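Local coordinates for YaeQ family protein (Pseudomonas syringae pv. tomato, PDB 2OT9), which is of unknown function but belongs to the YaeQ family of the PDDEXK nuclease-like clan, and in this crystal holds a meso-tartaric acid, at residues I29-H32 and T36-R39; M40-L45 and I82-P87; L137-K142 and G166-Q171; I148-M153 and V159-D164. All coordinates share one frame; numbering follows the deposited sequence.

Interaction 1: I29-H32 and T36-R39. With SRT (S,R meso-tartaric acid), chain C.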
loop_
_atom_site.group_PDB
_atom_site.type_symbol
_atom_site.label_atom_id
_atom_site.label_comp_id
_atom_site.label_asym_id
_atom_site.label_seq_id
_atom_site.Cartn_x
_atom_site.Cartn_y
_atom_site.Cartn_z
ATOM N N ILE A 29 10.717 8.903 1.559
ATOM C CA ILE A 29 9.331 8.989 2.020
ATOM C C ILE A 29 9.202 9.961 3.188
ATOM O O ILE A 29 9.983 9.918 4.137
ATOM C CB ILE A 29 8.776 7.619 2.451
ATOM C CG1 ILE A 29 8.989 6.584 1.351
ATOM C CG2 ILE A 29 7.280 7.720 2.771
ATOM C CD1 ILE A 29 9.697 5.394 1.856
ATOM N N ALA A 30 8.226 10.853 3.078
ATOM C CA ALA A 30 7.883 11.766 4.149
ATOM C C ALA A 30 6.801 11.115 5.007
ATOM O O ALA A 30 5.761 10.678 4.501
ATOM C CB ALA A 30 7.399 13.077 3.580
ATOM N N ARG A 31 7.072 11.029 6.304
ATOM C CA ARG A 31 6.135 10.466 7.245
ATOM C C ARG A 31 5.457 11.589 8.030
ATOM O O ARG A 31 6.089 12.272 8.813
ATOM C CB ARG A 31 6.869 9.533 8.183
ATOM C CG ARG A 31 5.963 8.739 9.050
ATOM C CD ARG A 31 6.794 8.077 10.115
ATOM N NE ARG A 31 5.962 7.713 11.230
ATOM C CZ ARG A 31 6.402 7.223 12.375
ATOM N NH1 ARG A 31 7.694 7.020 12.566
ATOM N NH2 ARG A 31 5.528 6.936 13.329
ATOM N N HIS A 32 4.172 11.787 7.802
ATOM C CA HIS A 32 3.448 12.823 8.518
ATOM C C HIS A 32 3.350 12.385 10.004
ATOM O O HIS A 32 3.335 11.192 10.267
ATOM C CB HIS A 32 2.058 12.985 7.877
ATOM C CG HIS A 32 1.201 14.021 8.537
ATOM N ND1 HIS A 32 1.299 15.365 8.250
ATOM C CD2 HIS A 32 0.246 13.907 9.488
ATOM C CE1 HIS A 32 0.438 16.036 8.996
ATOM N NE2 HIS A 32 -0.216 15.172 9.754
ATOM N N THR A 36 1.189 6.478 11.420
ATOM C CA THR A 36 1.869 5.546 12.320
ATOM C C THR A 36 2.906 4.739 11.543
ATOM O O THR A 36 2.864 4.688 10.298
ATOM C CB THR A 36 0.892 4.567 12.996
ATOM O OG1 THR A 36 0.220 3.810 11.992
ATOM C CG2 THR A 36 -0.119 5.305 13.881
ATOM N N GLU A 37 3.833 4.106 12.267
ATOM C CA GLU A 37 4.794 3.183 11.640
ATOM C C GLU A 37 4.058 2.092 10.865
ATOM O O GLU A 37 4.485 1.712 9.779
ATOM C CB GLU A 37 5.730 2.552 12.692
ATOM C CG GLU A 37 6.782 3.511 13.208
ATOM C CD GLU A 37 7.516 2.992 14.458
ATOM O OE1 GLU A 37 6.901 2.301 15.310
ATOM O OE2 GLU A 37 8.717 3.298 14.580
ATOM N N GLU A 38 2.949 1.596 11.423
ATOM C CA GLU A 38 2.129 0.592 10.744
ATOM C C GLU A 38 1.566 1.096 9.409
ATOM O O GLU A 38 1.617 0.400 8.396
ATOM C CB GLU A 38 1.003 0.119 11.672
ATOM C CG GLU A 38 1.474 -0.842 12.788
ATOM C CD GLU A 38 2.032 -0.148 14.033
ATOM O OE1 GLU A 38 1.988 1.117 14.154
ATOM O OE2 GLU A 38 2.517 -0.893 14.924
ATOM N N ARG A 39 1.030 2.311 9.408
ATOM C CA ARG A 39 0.469 2.892 8.175
ATOM C C ARG A 39 1.543 3.046 7.109
ATOM O O ARG A 39 1.370 2.633 5.966
ATOM C CB ARG A 39 -0.204 4.245 8.474
ATOM C CG ARG A 39 -0.829 4.892 7.220
ATOM C CD ARG A 39 -1.656 6.140 7.573
ATOM N NE ARG A 39 -2.857 5.766 8.309
ATOM C CZ ARG A 39 -4.026 5.454 7.750
ATOM N NH1 ARG A 39 -4.180 5.533 6.436
ATOM N NH2 ARG A 39 -5.065 5.110 8.518
HETATM O O1 SRT C . -7.453 4.764 7.063
HETATM O O11 SRT C . -8.919 6.352 7.365
HETATM C C1 SRT C . -7.830 5.937 6.925
HETATM C C2 SRT C . -6.897 6.843 6.164
HETATM O O2 SRT C . -6.566 8.088 6.801
HETATM C C3 SRT C . -7.520 7.050 4.804
HETATM O O3 SRT C . -7.161 5.864 4.088
HETATM C C4 SRT C . -7.022 8.312 4.127
HETATM O O4 SRT C . -5.804 8.640 4.154
HETATM O O41 SRT C . -7.878 9.010 3.543
#
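A surface contact between an edge strand and the first turn of a helix brings Arg-31, at the end of strand 21-31, against Glu-37, at the start of helix 37-49. Three residues separate the two segments, so this is a strand-loop-helix connection folded back on itself. The arginine does the reaching: CG lies anti to the backbone N (chi1 -171°) and the chain stays extended as far as NE, which carries the guanidinium across to the helix. There NH2 comes within 3.6 Å of Glu-37 CG, and that methylene sits over one face of the guanidinium. The contact is mainly aliphatic carbon on a flat cation. Although Arg-31 NH1 and Glu-37 OE2 are 4.4 Å apart, the oxygen stands well out of the guanidinium plane and no N-H points at it; the opposite charges probably attract weakly, but there is no salt bridge. The polar rim of Arg-31 is engaged elsewhere, with NH1 bonded to Tyr-8 OH and NE to the carbonyl of Glu-35.

The helix opens with a classical N-cap. Thr-36, just ahead of the first turn, accepts the N-H of Arg-39 on OG1 at 3.1 Å, in a bond 160° at the hydrogen. One turn thus links the cap to the tartaric acid pocket, because Arg-39 bends at chi3 and presents the edge of its guanidinium to the ligand. In that plane NH2 gives a nearly straight bond to O1 of the tartaric acid at 2.8 Å, while NH1 makes a weak one to the same oxygen at 3.4 Å.

Interaction 2: M40-L45 and I82-P87. With SRT (S,R meso-tartaric acid), chain C.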
loop_
_atom_site.group_PDB
_atom_site.type_symbol
_atom_site.label_atom_id
_atom_site.label_comp_id
_atom_site.label_asym_id
_atom_site.label_seq_id
_atom_site.Cartn_x
_atom_site.Cartn_y
_atom_site.Cartn_z
HETATM N N MSE A 40 2.673 3.635 7.484
HETATM C CA MSE A 40 3.804 3.746 6.570
HETATM C C MSE A 40 4.228 2.384 6.016
HETATM O O MSE A 40 4.466 2.241 4.814
HETATM C CB MSE A 40 4.993 4.409 7.267
HETATM C CG MSE A 40 6.276 4.211 6.459
HETATM SE SE MSE A 40 7.587 5.573 6.874
HETATM C CE MSE A 40 6.534 7.020 6.177
ATOM N N THR A 41 4.322 1.386 6.889
ATOM C CA THR A 41 4.694 0.038 6.471
ATOM C C THR A 41 3.715 -0.553 5.459
ATOM O O THR A 41 4.130 -1.199 4.500
ATOM C CB THR A 41 4.867 -0.871 7.698
ATOM O OG1 THR A 41 5.922 -0.318 8.510
ATOM C CG2 THR A 41 5.205 -2.303 7.285
ATOM N N VAL A 42 2.420 -0.314 5.658
ATOM C CA VAL A 42 1.432 -0.746 4.666
ATOM C C VAL A 42 1.672 -0.038 3.315
ATOM O O VAL A 42 1.595 -0.679 2.259
ATOM C CB VAL A 42 -0.021 -0.551 5.158
ATOM C CG1 VAL A 42 -1.002 -1.087 4.118
ATOM C CG2 VAL A 42 -0.244 -1.339 6.479
ATOM N N ARG A 43 1.977 1.258 3.342
ATOM C CA ARG A 43 2.343 1.969 2.098
ATOM C C ARG A 43 3.567 1.348 1.403
ATOM O O ARG A 43 3.606 1.257 0.171
ATOM C CB ARG A 43 2.607 3.452 2.371
ATOM C CG ARG A 43 1.350 4.228 2.725
ATOM C CD ARG A 43 1.455 5.681 2.257
ATOM N NE ARG A 43 2.498 6.422 2.962
ATOM C CZ ARG A 43 2.975 7.605 2.577
ATOM N NH1 ARG A 43 3.924 8.202 3.305
ATOM N NH2 ARG A 43 2.509 8.191 1.468
ATOM N N LEU A 44 4.569 0.945 2.188
ATOM C CA LEU A 44 5.768 0.289 1.622
ATOM C C LEU A 44 5.452 -1.076 1.000
ATOM O O LEU A 44 5.996 -1.435 -0.063
ATOM C CB LEU A 44 6.872 0.116 2.680
ATOM C CG LEU A 44 7.351 1.355 3.435
ATOM C CD1 LEU A 44 8.495 0.977 4.400
ATOM C CD2 LEU A 44 7.770 2.454 2.503
ATOM N N LEU A 45 4.586 -1.846 1.655
ATOM C CA LEU A 45 4.144 -3.128 1.086
ATOM C C LEU A 45 3.412 -2.886 -0.234
ATOM O O LEU A 45 3.630 -3.604 -1.197
ATOM C CB LEU A 45 3.200 -3.853 2.055
ATOM C CG LEU A 45 3.844 -4.518 3.273
ATOM C CD1 LEU A 45 2.751 -4.990 4.248
ATOM C CD2 LEU A 45 4.748 -5.669 2.837
ATOM N N ILE A 82 -4.039 4.103 -5.140
ATOM C CA ILE A 82 -3.893 3.171 -4.023
ATOM C C ILE A 82 -4.094 3.843 -2.675
ATOM O O ILE A 82 -3.376 4.787 -2.324
ATOM C CB ILE A 82 -2.509 2.488 -4.039
ATOM C CG1 ILE A 82 -2.211 1.947 -5.443
ATOM C CG2 ILE A 82 -2.442 1.365 -2.984
ATOM C CD1 ILE A 82 -0.841 1.258 -5.625
ATOM N N GLU A 83 -5.042 3.336 -1.895
ATOM C CA GLU A 83 -5.188 3.798 -0.512
ATOM C C GLU A 83 -4.735 2.728 0.471
ATOM O O GLU A 83 -4.586 1.556 0.108
ATOM C CB GLU A 83 -6.649 4.158 -0.218
ATOM C CG GLU A 83 -7.197 5.318 -1.056
ATOM C CD GLU A 83 -6.593 6.698 -0.706
ATOM O OE1 GLU A 83 -5.575 6.805 0.041
ATOM O OE2 GLU A 83 -7.142 7.690 -1.208
ATOM N N VAL A 84 -4.519 3.140 1.715
ATOM C CA VAL A 84 -4.229 2.205 2.803
ATOM C C VAL A 84 -5.135 2.542 3.994
ATOM O O VAL A 84 -5.558 3.690 4.150
ATOM C CB VAL A 84 -2.719 2.180 3.219
ATOM C CG1 VAL A 84 -1.807 1.922 1.987
ATOM C CG2 VAL A 84 -2.318 3.461 3.916
ATOM N N GLY A 85 -5.429 1.552 4.818
ATOM C CA GLY A 85 -6.214 1.799 6.036
ATOM C C GLY A 85 -7.691 1.516 5.829
ATOM O O GLY A 85 -8.053 0.507 5.218
ATOM N N GLN A 86 -8.542 2.426 6.304
ATOM C CA GLN A 86 -9.981 2.194 6.323
ATOM C C GLN A 86 -10.760 3.384 5.741
ATOM O O GLN A 86 -11.563 3.997 6.450
ATOM C CB GLN A 86 -10.436 1.878 7.759
ATOM C CG GLN A 86 -9.842 0.566 8.305
ATOM C CD GLN A 86 -10.276 0.231 9.717
ATOM O OE1 GLN A 86 -11.284 0.735 10.217
ATOM N NE2 GLN A 86 -9.502 -0.624 10.375
ATOM N N PRO A 87 -10.543 3.708 4.447
ATOM C CA PRO A 87 -11.340 4.794 3.843
ATOM C C PRO A 87 -12.803 4.366 3.750
ATOM O O PRO A 87 -13.080 3.163 3.667
ATOM C CB PRO A 87 -10.742 4.941 2.441
ATOM C CG PRO A 87 -10.127 3.597 2.142
ATOM C CD PRO A 87 -9.622 3.082 3.470
HETATM O O1 SRT C . -7.453 4.764 7.063
HETATM O O11 SRT C . -8.919 6.352 7.365
HETATM C C1 SRT C . -7.830 5.937 6.925
HETATM C C2 SRT C . -6.897 6.843 6.164
HETATM O O2 SRT C . -6.566 8.088 6.801
HETATM C C3 SRT C . -7.520 7.050 4.804
HETATM O O3 SRT C . -7.161 5.864 4.088
HETATM C C4 SRT C . -7.022 8.312 4.127
HETATM O O4 SRT C . -5.804 8.640 4.154
HETATM O O41 SRT C . -7.878 9.010 3.543
#
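Helix 37-49 packs against the end of strand 78-84 just where that strand runs into the loop of the tartaric acid pocket, and Val-84 takes part in both the helix packing and the pocket. Its side chain points toward the helix and meets two consecutive residues there. Val-42 CG1 comes to 3.8 Å from Val-84 CG1, the two valines pointing opposite ways. Arg-43 adds its aliphatic part, crossing Val-84 at about a right angle with CG 3.9 Å from Val-84 CG2. With its chain bent at chi2 and chi3, Arg-43 packs through carbon here while its charged end is held by a salt bridge from NE to Glu-35 and by a hydrogen bond from NH2 to the carbonyl of Gly-58.

Across the backbone from this apolar patch, Val-84 O accepts a hydrogen bond from O3 of the tartaric acid at 2.7 Å. Two residues on, Gln-86 N donates to the ligand's O1 at the same distance, in an almost straight bond of 172°. Gly-85 lies between them; it has no side chain, and its CA lies against O1 at 3.4 Å. Pro-87 CD approaches O3 to 3.8 Å. Main-chain groups therefore supply this side of the site, and Arg-39 of helix 37-49 completes it. The result is a polar ligand pocket built at the C-terminal end of strand 78-84, in the sheet of a YaeQ protein whose natural ligand is not established.

Interaction 3: L137-K142 and G166-Q171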
loop_
_atom_site.group_PDB
_atom_site.type_symbol
_atom_site.label_atom_id
_atom_site.label_comp_id
_atom_site.label_asym_id
_atom_site.label_seq_id
_atom_site.Cartn_x
_atom_site.Cartn_y
_atom_site.Cartn_z
ATOM N N LEU A 137 2.219 -7.316 10.357
ATOM C CA LEU A 137 2.353 -5.889 10.190
ATOM C C LEU A 137 3.073 -5.313 11.404
ATOM O O LEU A 137 3.992 -4.516 11.251
ATOM C CB LEU A 137 0.980 -5.225 9.997
ATOM C CG LEU A 137 0.977 -3.710 9.890
ATOM C CD1 LEU A 137 1.924 -3.271 8.754
ATOM C CD2 LEU A 137 -0.451 -3.238 9.642
ATOM N N GLU A 138 2.688 -5.739 12.601
ATOM C CA GLU A 138 3.328 -5.200 13.811
ATOM C C GLU A 138 4.817 -5.524 13.887
ATOM O O GLU A 138 5.628 -4.661 14.259
ATOM C CB GLU A 138 2.586 -5.628 15.077
ATOM C CG GLU A 138 1.360 -4.727 15.314
ATOM C CD GLU A 138 0.619 -5.054 16.601
ATOM O OE1 GLU A 138 1.205 -5.720 17.484
ATOM O OE2 GLU A 138 -0.552 -4.633 16.725
ATOM N N VAL A 139 5.163 -6.754 13.506
ATOM C CA VAL A 139 6.557 -7.199 13.405
ATOM C C VAL A 139 7.363 -6.353 12.412
ATOM O O VAL A 139 8.479 -5.918 12.721
ATOM C CB VAL A 139 6.621 -8.671 12.961
ATOM C CG1 VAL A 139 8.029 -9.035 12.483
ATOM C CG2 VAL A 139 6.166 -9.602 14.067
ATOM N N LEU A 140 6.811 -6.151 11.214
ATOM C CA LEU A 140 7.471 -5.344 10.184
ATOM C C LEU A 140 7.660 -3.882 10.569
ATOM O O LEU A 140 8.716 -3.306 10.303
ATOM C CB LEU A 140 6.758 -5.454 8.823
ATOM C CG LEU A 140 7.000 -6.767 8.072
ATOM C CD1 LEU A 140 5.986 -6.925 6.938
ATOM C CD2 LEU A 140 8.434 -6.842 7.517
ATOM N N ALA A 141 6.653 -3.308 11.226
ATOM C CA ALA A 141 6.571 -1.865 11.455
ATOM C C ALA A 141 7.301 -1.363 12.714
ATOM O O ALA A 141 7.810 -0.242 12.742
ATOM C CB ALA A 141 5.073 -1.450 11.507
ATOM N N LYS A 142 7.328 -2.210 13.745
ATOM C CA LYS A 142 7.795 -1.880 15.085
ATOM C C LYS A 142 9.171 -1.238 15.052
ATOM O O LYS A 142 10.087 -1.806 14.460
ATOM C CB LYS A 142 7.880 -3.184 15.892
ATOM C CG LYS A 142 8.199 -3.020 17.356
ATOM C CD LYS A 142 7.808 -4.295 18.096
ATOM C CE LYS A 142 8.533 -5.541 17.555
ATOM N NZ LYS A 142 7.665 -6.732 17.290
ATOM N N GLY A 166 14.592 -10.818 10.200
ATOM C CA GLY A 166 14.384 -12.104 9.535
ATOM C C GLY A 166 13.436 -11.989 8.369
ATOM O O GLY A 166 13.170 -10.885 7.887
ATOM N N GLN A 167 12.935 -13.142 7.926
ATOM C CA GLN A 167 12.014 -13.242 6.804
ATOM C C GLN A 167 10.585 -13.403 7.299
ATOM O O GLN A 167 10.274 -14.350 8.015
ATOM C CB GLN A 167 12.372 -14.413 5.875
ATOM C CG GLN A 167 11.539 -14.368 4.597
ATOM C CD GLN A 167 11.990 -15.345 3.534
ATOM O OE1 GLN A 167 12.666 -14.961 2.578
ATOM N NE2 GLN A 167 11.596 -16.607 3.678
ATOM N N HIS A 168 9.714 -12.497 6.879
ATOM C CA HIS A 168 8.344 -12.460 7.377
ATOM C C HIS A 168 7.384 -12.683 6.225
ATOM O O HIS A 168 7.496 -12.027 5.183
ATOM C CB HIS A 168 8.077 -11.094 8.025
ATOM C CG HIS A 168 9.139 -10.677 9.001
ATOM N ND1 HIS A 168 10.070 -9.703 8.719
ATOM C CD2 HIS A 168 9.442 -11.138 10.235
ATOM C CE1 HIS A 168 10.886 -9.558 9.750
ATOM N NE2 HIS A 168 10.526 -10.417 10.685
ATOM N N GLU A 169 6.439 -13.595 6.420
ATOM C CA GLU A 169 5.494 -13.965 5.375
ATOM C C GLU A 169 4.222 -13.128 5.492
ATOM O O GLU A 169 3.529 -13.174 6.507
ATOM C CB GLU A 169 5.164 -15.473 5.434
ATOM C CG GLU A 169 4.035 -15.884 4.480
ATOM C CD GLU A 169 3.931 -17.394 4.226
ATOM O OE1 GLU A 169 4.743 -18.177 4.763
ATOM O OE2 GLU A 169 3.017 -17.795 3.475
ATOM N N VAL A 170 3.936 -12.361 4.447
ATOM C CA VAL A 170 2.739 -11.527 4.396
ATOM C C VAL A 170 1.725 -12.168 3.468
ATOM O O VAL A 170 1.904 -12.178 2.255
ATOM C CB VAL A 170 3.070 -10.091 3.911
ATOM C CG1 VAL A 170 1.799 -9.240 3.843
ATOM C CG2 VAL A 170 4.131 -9.455 4.824
ATOM N N GLN A 171 0.656 -12.694 4.052
ATOM C CA GLN A 171 -0.405 -13.319 3.286
ATOM C C GLN A 171 -1.629 -12.403 3.262
ATOM O O GLN A 171 -2.302 -12.223 4.275
ATOM C CB GLN A 171 -0.745 -14.700 3.866
ATOM C CG GLN A 171 -1.690 -15.502 2.980
ATOM C CD GLN A 171 -1.158 -15.654 1.556
ATOM O OE1 GLN A 171 -0.089 -16.215 1.343
ATOM N NE2 GLN A 171 -1.908 -15.142 0.581
#
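His-168, Leu-140 and Val-139 carry this helix-on-sheet contact, in which helix 134-141 lies on one face of the large mixed sheet. The axes of the short segments 137-141 and 166-170 approach to 9.5 Å and run at 142° to each other, closer to antiparallel than to crosswise. Along the strand, His-168 and Val-170 turn toward the helix, whereas Gln-167 before them and Glu-169 between them turn away from it.

His-168 gives its flat ring to the helix. Val-139, directed at the strand, lays CG1 over one face of that ring in a CH-pi contact, 3.7 Å from the centroid and 29° off the normal. The methyl stands above the rim of the imidazole and not squarely over its middle. With chi1 at 164° the CG1 branch trails away from the Val-139 backbone N and toward the histidine. The opposite face of the ring is backed, again near the rim, by the carbonyl carbon of Gly-166 on the strand itself, and the imidazole is thus sandwiched between a helix methyl and its own strand.

The CB of Leu-140 does not point straight at the strand, but the end of its side chain comes nearer and its two methyls divide the work. CD2 approaches the His-168 ring at a slant, and CD1 turns to Val-170. Beyond the two segments Leu-140 also touches Val-161 of the adjoining strand and Thr-41 of helix 37-49, which places it between sheet and neighbouring helix. At the Val-170 end, Leu-140 CD1 rests 3.8 Å from Val-170 CG2.

Interaction 4: I148-M153 and V159-D164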
loop_
_atom_site.group_PDB
_atom_site.type_symbol
_atom_site.label_atom_id
_atom_site.label_comp_id
_atom_site.label_asym_id
_atom_site.label_seq_id
_atom_site.Cartn_x
_atom_site.Cartn_y
_atom_site.Cartn_z
ATOM N N ILE A 148 15.188 2.054 5.816
ATOM C CA ILE A 148 14.455 0.798 5.752
ATOM C C ILE A 148 14.986 -0.017 4.578
ATOM O O ILE A 148 14.827 0.371 3.414
ATOM C CB ILE A 148 12.952 1.051 5.553
ATOM C CG1 ILE A 148 12.421 2.009 6.634
ATOM C CG2 ILE A 148 12.184 -0.258 5.530
ATOM C CD1 ILE A 148 11.266 2.862 6.167
ATOM N N LYS A 149 15.610 -1.149 4.897
ATOM C CA LYS A 149 16.179 -2.044 3.885
ATOM C C LYS A 149 15.386 -3.339 3.884
ATOM O O LYS A 149 15.380 -4.077 4.881
ATOM C CB LYS A 149 17.642 -2.333 4.191
ATOM C CG LYS A 149 18.476 -1.089 4.406
ATOM C CD LYS A 149 19.886 -1.478 4.808
ATOM C CE LYS A 149 20.890 -0.399 4.442
ATOM N NZ LYS A 149 20.716 0.779 5.324
ATOM N N TRP A 150 14.684 -3.584 2.783
ATOM C CA TRP A 150 13.890 -4.793 2.638
ATOM C C TRP A 150 14.320 -5.567 1.410
ATOM O O TRP A 150 14.457 -4.986 0.322
ATOM C CB TRP A 150 12.422 -4.437 2.415
ATOM C CG TRP A 150 11.615 -4.096 3.636
ATOM C CD1 TRP A 150 12.042 -3.974 4.935
ATOM C CD2 TRP A 150 10.219 -3.803 3.637
ATOM N NE1 TRP A 150 10.963 -3.641 5.750
ATOM C CE2 TRP A 150 9.844 -3.517 4.969
ATOM C CE3 TRP A 150 9.240 -3.761 2.630
ATOM C CZ2 TRP A 150 8.523 -3.198 5.326
ATOM C CZ3 TRP A 150 7.934 -3.437 2.981
ATOM C CH2 TRP A 150 7.591 -3.154 4.319
ATOM N N ASP A 151 14.472 -6.882 1.566
ATOM C CA ASP A 151 14.441 -7.775 0.409
ATOM C C ASP A 151 13.042 -8.354 0.344
ATOM O O ASP A 151 12.577 -8.961 1.312
ATOM C CB ASP A 151 15.426 -8.924 0.561
ATOM C CG ASP A 151 16.874 -8.505 0.358
ATOM O OD1 ASP A 151 17.178 -7.304 0.171
ATOM O OD2 ASP A 151 17.724 -9.418 0.368
ATOM N N VAL A 152 12.379 -8.182 -0.793
ATOM C CA VAL A 152 11.019 -8.678 -0.976
ATOM C C VAL A 152 10.966 -9.703 -2.106
ATOM O O VAL A 152 11.435 -9.438 -3.225
ATOM C CB VAL A 152 10.028 -7.524 -1.263
ATOM C CG1 VAL A 152 8.628 -8.061 -1.642
ATOM C CG2 VAL A 152 9.922 -6.582 -0.046
HETATM N N MSE A 153 10.419 -10.877 -1.799
HETATM C CA MSE A 153 10.118 -11.870 -2.816
HETATM C C MSE A 153 8.606 -12.054 -2.868
HETATM O O MSE A 153 7.946 -12.204 -1.824
HETATM C CB MSE A 153 10.815 -13.199 -2.538
HETATM C CG MSE A 153 10.385 -14.331 -3.502
HETATM SE SE MSE A 153 11.474 -15.921 -3.340
HETATM C CE MSE A 153 13.019 -15.260 -4.288
ATOM N N VAL A 159 3.747 -12.423 -0.183
ATOM C CA VAL A 159 4.843 -11.482 -0.078
ATOM C C VAL A 159 5.752 -11.937 1.071
ATOM O O VAL A 159 5.295 -12.129 2.206
ATOM C CB VAL A 159 4.304 -10.034 0.117
ATOM C CG1 VAL A 159 5.434 -9.002 0.151
ATOM C CG2 VAL A 159 3.318 -9.676 -0.995
ATOM N N PHE A 160 7.028 -12.148 0.770
ATOM C CA PHE A 160 7.996 -12.486 1.787
ATOM C C PHE A 160 8.947 -11.314 1.922
ATOM O O PHE A 160 9.687 -10.992 0.984
ATOM C CB PHE A 160 8.791 -13.748 1.405
ATOM C CG PHE A 160 7.930 -14.961 1.191
ATOM C CD1 PHE A 160 7.606 -15.790 2.255
ATOM C CD2 PHE A 160 7.442 -15.263 -0.076
ATOM C CE1 PHE A 160 6.806 -16.930 2.059
ATOM C CE2 PHE A 160 6.643 -16.391 -0.283
ATOM C CZ PHE A 160 6.327 -17.226 0.793
ATOM N N VAL A 161 8.933 -10.688 3.095
ATOM C CA VAL A 161 9.798 -9.545 3.341
ATOM C C VAL A 161 10.926 -9.954 4.281
ATOM O O VAL A 161 10.672 -10.413 5.401
ATOM C CB VAL A 161 9.007 -8.370 3.968
ATOM C CG1 VAL A 161 9.935 -7.166 4.233
ATOM C CG2 VAL A 161 7.811 -7.984 3.108
ATOM N N THR A 162 12.174 -9.773 3.843
ATOM C CA THR A 162 13.316 -9.991 4.716
ATOM C C THR A 162 13.845 -8.639 5.189
ATOM O O THR A 162 14.206 -7.773 4.379
ATOM C CB THR A 162 14.455 -10.803 4.019
ATOM O OG1 THR A 162 13.916 -12.013 3.477
ATOM C CG2 THR A 162 15.562 -11.162 5.019
ATOM N N ASP A 163 13.880 -8.455 6.499
ATOM C CA ASP A 163 14.486 -7.257 7.063
ATOM C C ASP A 163 15.564 -7.646 8.079
ATOM O O ASP A 163 16.021 -8.795 8.089
ATOM C CB ASP A 163 13.411 -6.344 7.675
ATOM C CG ASP A 163 12.723 -6.960 8.896
ATOM O OD1 ASP A 163 13.209 -7.977 9.464
ATOM O OD2 ASP A 163 11.691 -6.394 9.297
ATOM N N ASP A 164 15.932 -6.709 8.952
ATOM C CA ASP A 164 16.965 -6.923 9.965
ATOM C C ASP A 164 16.600 -7.988 11.039
ATOM O O ASP A 164 17.450 -8.450 11.787
ATOM C CB ASP A 164 17.293 -5.580 10.631
ATOM C CG ASP A 164 16.092 -4.984 11.388
ATOM O OD1 ASP A 164 14.985 -4.956 10.837
ATOM O OD2 ASP A 164 16.255 -4.547 12.539
HETATM O O HOH W 1 10.807 -3.951 8.628
#
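Val-161 of one strand lays a methyl over the indole of Trp-150 on the next, on the helix-covered side of the sheet. Val-161 CG1 lies 3.5 Å from the centroid of the five-membered ring and only 15° off its normal, a well-placed CH-pi contact. Ile-148 CG2, on the tryptophan's own strand, takes the other face of the indole. Asp-163 runs beside Trp-150 in the same direction, its carboxylate turned 54° from the ring. A water joins them, accepting from Trp-150 NE1 at 2.9 Å and donating to Asp-163 OD2 at 2.7 Å. The aspartate's other oxygen, OD1, accepts from Arg-165 N in the following turn.

On the same face, Val-152 lies alongside Val-161, and its CG1 meets Val-159 CG1 at 3.8 Å. The other face carries Asp-151 beside Thr-162 and Met-153, a selenomethionine, beside Phe-160. Both of these are hydrogen-bonded pairs, the straightest bond being Thr-162 N to Asp-151 O at 2.7 Å and 179°. Between them Val-152 and Val-161 form the non-hydrogen-bonded pair, where Val-152 CA makes a CA-H...O contact of 3.3 Å with Phe-160 O. This two-residue repeat of paired bonds, with a buried apolar face set against a more exposed, mixed one, is that of an antiparallel beta hairpin within a larger sheet.

How the interactions relate
Interaction 2 is the buried contact near the centre of the chain, interaction 1 lies at the surface, and interactions 3 and 4 are partly buried. Helix 37-49 serves both of the first two: in interaction 1 Arg-39 of the helix, and in interaction 2 the loop after strand 78-84, bind the tartaric acid. Interactions 3 and 4 use neighbouring strands, 166-174 and 158-163, the hairpin lying within the loop that interaction 3 closes. Only interaction 4 is held by direct hydrogen bonds between its segments; the others rely on carbon contacts. Leu-44 and Leu-45 of interaction 2 reach Trp-150 of interaction 4, and Thr-41 touches Leu-140 of interaction 3, so one helix meets both.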